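Local coordinates for envelope glycoprotein (Thogoto virus, PDB 5XEA) that probably attaches the virion to its host-cell receptor and later drives fusion of the viral and host membranes, at residues Lys161-Leu166 / Thr171-Ala176; Leu180-Thr183 / Ser188-Val191. All coordinates share one frame; numbering follows the deposited sequence.

Strands 40-56 and 133-156 come earlier in the chain; strand 159-165 then pairs with 133-156, and the chain turns back as strand 171-174, so that interaction 1 closes that loop. A few residues further on, strand 180-184 opens a second hairpin, closed by interaction 2 where strand 187-192 runs back and pairs on its far edge with strand 40-56. The two contacts lie in series, neither nested nor crossed, with centres 12 Å apart. Their side chains meet nonetheless: Leu-180 packs on Val-172 and His-174, and Leu-166 on Trp-182. Through strands 133-156 and 40-56, which pair with each other, both hairpins belong to one branched antiparallel sheet of this gp64-family glycoprotein.

Interaction 1 of 2, residues Lys161-Leu166 / Thr171-Ala176. With NAG (2-acetamido-2-deoxy-beta-D-glucopyranose), chain E.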
# COMPACT_ATOMS: atom_id res chain seq x y z
N LYS B 161 -24.73 -3.53 -11.59
CA LYS B 161 -25.26 -2.92 -10.39
C LYS B 161 -24.19 -2.04 -9.76
O LYS B 161 -22.99 -2.21 -10.00
CB LYS B 161 -25.72 -3.99 -9.41
CG LYS B 161 -26.85 -4.86 -9.95
CD LYS B 161 -28.13 -4.05 -10.08
CE LYS B 161 -29.33 -4.94 -10.39
NZ LYS B 161 -30.58 -4.15 -10.48
N VAL B 162 -24.63 -1.06 -8.97
CA VAL B 162 -23.71 -0.32 -8.13
C VAL B 162 -23.43 -1.15 -6.89
O VAL B 162 -24.34 -1.77 -6.33
CB VAL B 162 -24.27 1.06 -7.78
CG1 VAL B 162 -23.43 1.74 -6.68
CG2 VAL B 162 -24.36 1.92 -9.02
N SER B 163 -22.17 -1.20 -6.47
CA SER B 163 -21.75 -2.01 -5.33
C SER B 163 -21.31 -1.07 -4.22
O SER B 163 -20.22 -0.50 -4.28
CB SER B 163 -20.63 -2.97 -5.75
OG SER B 163 -20.22 -3.81 -4.67
N THR B 164 -22.17 -0.91 -3.23
CA THR B 164 -21.89 -0.04 -2.10
C THR B 164 -21.02 -0.78 -1.10
O THR B 164 -21.30 -1.93 -0.74
CB THR B 164 -23.20 0.43 -1.47
OG1 THR B 164 -23.75 1.47 -2.28
CG2 THR B 164 -22.99 0.95 -0.00
N LEU B 165 -19.94 -0.13 -0.67
CA LEU B 165 -18.89 -0.76 0.12
C LEU B 165 -19.11 -0.44 1.59
O LEU B 165 -19.10 0.74 1.98
CB LEU B 165 -17.52 -0.28 -0.36
CG LEU B 165 -17.30 -0.42 -1.88
CD1 LEU B 165 -15.96 0.11 -2.33
CD2 LEU B 165 -17.43 -1.87 -2.28
N LEU B 166 -19.32 -1.46 2.39
CA LEU B 166 -19.56 -1.15 3.80
C LEU B 166 -18.27 -1.31 4.60
O LEU B 166 -17.38 -2.07 4.20
CB LEU B 166 -20.65 -2.07 4.36
CG LEU B 166 -22.01 -2.05 3.66
CD1 LEU B 166 -22.97 -3.07 4.29
CD2 LEU B 166 -22.64 -0.66 3.69
N THR B 171 -20.76 -5.97 1.04
CA THR B 171 -21.19 -5.04 0.01
C THR B 171 -22.68 -5.22 -0.26
O THR B 171 -23.23 -6.31 -0.08
CB THR B 171 -20.42 -5.25 -1.31
OG1 THR B 171 -20.71 -6.55 -1.83
CG2 THR B 171 -18.91 -5.11 -1.08
N VAL B 172 -23.31 -4.14 -0.73
CA VAL B 172 -24.72 -4.14 -1.10
C VAL B 172 -24.82 -3.74 -2.57
O VAL B 172 -24.44 -2.62 -2.93
CB VAL B 172 -25.55 -3.19 -0.22
CG1 VAL B 172 -27.03 -3.33 -0.56
CG2 VAL B 172 -25.29 -3.47 1.26
N GLU B 173 -25.36 -4.63 -3.39
CA GLU B 173 -25.50 -4.37 -4.82
C GLU B 173 -26.91 -3.86 -5.11
O GLU B 173 -27.90 -4.44 -4.65
CB GLU B 173 -25.19 -5.62 -5.63
CG GLU B 173 -23.68 -5.83 -5.84
CD GLU B 173 -22.96 -6.22 -4.57
OE1 GLU B 173 -22.04 -5.48 -4.13
OE2 GLU B 173 -23.31 -7.27 -3.99
N HIS B 174 -26.99 -2.76 -5.85
CA HIS B 174 -28.27 -2.15 -6.14
C HIS B 174 -28.18 -1.39 -7.46
O HIS B 174 -27.09 -1.05 -7.93
CB HIS B 174 -28.71 -1.20 -5.03
CG HIS B 174 -27.71 -0.13 -4.73
ND1 HIS B 174 -27.82 1.15 -5.21
CD2 HIS B 174 -26.57 -0.16 -4.00
CE1 HIS B 174 -26.80 1.87 -4.79
NE2 HIS B 174 -26.02 1.10 -4.05
N SER B 175 -29.34 -1.11 -8.04
CA SER B 175 -29.37 -0.29 -9.24
C SER B 175 -29.08 1.16 -8.87
O SER B 175 -29.28 1.59 -7.74
CB SER B 175 -30.73 -0.40 -9.93
OG SER B 175 -31.25 0.89 -10.17
N ALA B 176 -28.60 1.93 -9.85
CA ALA B 176 -28.24 3.32 -9.58
C ALA B 176 -29.45 4.17 -9.22
O ALA B 176 -29.28 5.22 -8.59
CB ALA B 176 -27.51 3.92 -10.79
C1 NAG E . -21.97 -5.50 7.82
C2 NAG E . -22.75 -6.68 8.41
C3 NAG E . -24.21 -6.68 7.93
C4 NAG E . -24.86 -5.31 8.15
C5 NAG E . -23.98 -4.26 7.48
C6 NAG E . -24.45 -2.83 7.67
C7 NAG E . -21.36 -8.65 8.89
C8 NAG E . -20.78 -9.91 8.34
N2 NAG E . -22.10 -7.94 8.04
O3 NAG E . -24.93 -7.69 8.62
O4 NAG E . -26.18 -5.35 7.62
O5 NAG E . -22.68 -4.30 8.05
O6 NAG E . -24.02 -2.33 8.92
O7 NAG E . -21.16 -8.29 10.05
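The imidazole of His-174 has the CB of Val-162 over one face, a CH-pi contact 4.2 Å from the ring centroid, while Thr-164 sits at its edge. The ring belongs to an antiparallel beta hairpin, strand 159-165 turning back into strand 171-174. With chi1 at 56°, the ring is folded between backbone N and carbonyl carbon, and that brings His-174 NE2 to Thr-164 OG1, to which it donates at 2.9 Å, 7° out of the ring plane. ND1 donates in turn to Ser-175 O, from above that carbonyl plane, so both ring nitrogens are engaged and the rotation of the ring is fixed. Glu-40, from strand 40-56, bonds Thr-164 OG1 through OE1 and, weakly, His-174 NE2 through OE2, which would probably favour a protonated imidazole.

Val-162 with His-174 and Thr-164 with Val-172 are the hydrogen-bonded pairs, two backbone bonds each. Past them Leu-166 CD1 reaches Val-172 CG2 at 3.8 Å and lies 3.6 Å from C5 of the N-acetylglucosamine (NAG) of chain E, so part of the glycan rests on this end of the hairpin. On the sheet face of Ser-163, Glu-173 bends at chi2 (70°). Glu-173 OE1 accepts from Thr-171 OG1 on its syn lone pair at 2.9 Å and from Ser-163 OG on the anti one, a short 2.5 Å.

Interaction 2 of 2, residues Leu180-Thr183 / Ser188-Val191; sequences LFWT and SYLV. With NAG (2-acetamido-2-deoxy-beta-D-glucopyranose), chain C.
Trp-182 and Tyr-189 face each other across an antiparallel beta hairpin, strand 180-184 with strand 187-192. Tyr-189 CB stands over the indole six-membered ring of Trp-182, 3.6 Å from its centroid, in a CH-pi contact; the phenol ring lies beyond it, near parallel to the five-membered ring (19°) but slid so far that they barely overlap. Tyr-189 CD2 comes 3.4 Å from Trp-182 CE2. The opposite indole face carries the N-acetyl group of the NAG of chain C, its C8 methyl 3.6 Å above the plane, so the tryptophan is layered between tyrosine and glycan.

A chi1 of 75° turns the indole across the pair, and its CZ3 reaches Val-191 CG2. Two backbone bonds join Trp-182 to Tyr-189 and two join Leu-180 to Val-191, fixing the register under these side chains. Further out, Ala-44 of strand 40-56 touches Tyr-189, and Phe-187 lays its ring against the phenol. On the other side of the sheet Phe-181 CE1 comes 3.7 Å from Ser-188 CB, with helix 77-86 packed over both residues through Leu-80. Ser-188 OG is also hydrogen-bonded to the carbonyl oxygen of Pro-75, and it lies 2.7 Å from Thr-183 OG1.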
# COMPACT_ATOMS: atom_id res chain seq x y z
N LEU B 180 -30.28 3.30 -1.16
CA LEU B 180 -30.23 2.37 -0.03
C LEU B 180 -30.58 3.12 1.24
O LEU B 180 -30.09 4.23 1.47
CB LEU B 180 -28.85 1.75 0.14
CG LEU B 180 -28.20 0.90 -0.95
CD1 LEU B 180 -26.86 0.40 -0.39
CD2 LEU B 180 -29.11 -0.26 -1.32
N PHE B 181 -31.43 2.52 2.07
CA PHE B 181 -31.75 3.06 3.38
C PHE B 181 -31.84 1.93 4.38
O PHE B 181 -32.54 0.94 4.15
CB PHE B 181 -33.07 3.84 3.40
CG PHE B 181 -33.45 4.34 4.79
CD1 PHE B 181 -32.90 5.51 5.29
CD2 PHE B 181 -34.31 3.62 5.59
CE1 PHE B 181 -33.22 5.97 6.56
CE2 PHE B 181 -34.65 4.07 6.88
CZ PHE B 181 -34.10 5.25 7.36
N TRP B 182 -31.13 2.08 5.50
CA TRP B 182 -31.27 1.12 6.58
C TRP B 182 -30.99 1.81 7.90
O TRP B 182 -30.37 2.88 7.97
CB TRP B 182 -30.38 -0.11 6.39
CG TRP B 182 -28.92 0.10 6.66
CD1 TRP B 182 -28.25 -0.18 7.83
CD2 TRP B 182 -27.93 0.60 5.75
NE1 TRP B 182 -26.92 0.12 7.70
CE2 TRP B 182 -26.70 0.60 6.43
CE3 TRP B 182 -27.97 1.05 4.43
CZ2 TRP B 182 -25.52 1.04 5.85
CZ3 TRP B 182 -26.79 1.49 3.84
CH2 TRP B 182 -25.59 1.48 4.55
N THR B 183 -31.46 1.18 8.95
CA THR B 183 -31.36 1.70 10.30
C THR B 183 -30.67 0.66 11.16
O THR B 183 -30.92 -0.54 11.02
CB THR B 183 -32.74 2.03 10.84
OG1 THR B 183 -33.24 3.19 10.17
CG2 THR B 183 -32.69 2.28 12.33
N SER B 188 -29.29 5.89 11.25
CA SER B 188 -29.82 5.49 9.95
C SER B 188 -28.88 5.97 8.85
O SER B 188 -28.15 6.96 9.02
CB SER B 188 -31.23 6.05 9.73
OG SER B 188 -32.12 5.55 10.71
N TYR B 189 -28.90 5.27 7.72
CA TYR B 189 -28.01 5.51 6.60
C TYR B 189 -28.80 5.59 5.31
O TYR B 189 -29.66 4.75 5.04
CB TYR B 189 -26.96 4.40 6.45
CG TYR B 189 -26.19 4.09 7.71
CD1 TYR B 189 -24.94 4.64 7.93
CD2 TYR B 189 -26.72 3.23 8.65
CE1 TYR B 189 -24.22 4.34 9.08
CE2 TYR B 189 -26.00 2.92 9.82
CZ TYR B 189 -24.75 3.48 10.02
OH TYR B 189 -24.07 3.18 11.18
N LEU B 190 -28.50 6.61 4.51
CA LEU B 190 -29.06 6.75 3.17
C LEU B 190 -27.92 6.88 2.16
O LEU B 190 -27.10 7.79 2.27
CB LEU B 190 -29.99 7.97 3.10
CG LEU B 190 -30.67 8.25 1.74
CD1 LEU B 190 -31.56 7.10 1.28
CD2 LEU B 190 -31.45 9.54 1.85
N VAL B 191 -27.84 5.94 1.22
CA VAL B 191 -26.84 5.99 0.14
C VAL B 191 -27.56 6.33 -1.16
O VAL B 191 -28.42 5.56 -1.61
CB VAL B 191 -26.07 4.67 0.00
CG1 VAL B 191 -25.05 4.78 -1.12
CG2 VAL B 191 -25.35 4.32 1.27
C1 NAG C . -27.15 -4.46 8.25
C2 NAG C . -28.39 -4.39 7.36
C3 NAG C . -29.61 -4.03 8.18
C4 NAG C . -29.95 -5.17 9.12
C5 NAG C . -28.75 -5.54 10.00
C6 NAG C . -28.40 -7.01 9.99
C7 NAG C . -27.61 -3.71 5.12
C8 NAG C . -27.49 -2.59 4.15
N2 NAG C . -28.20 -3.42 6.29
O3 NAG C . -30.70 -3.76 7.31
O4 NAG C . -31.04 -4.80 9.95
O5 NAG C . -27.54 -4.80 9.68
O6 NAG C . -29.02 -7.69 8.91
O7 NAG C . -27.19 -4.84 4.88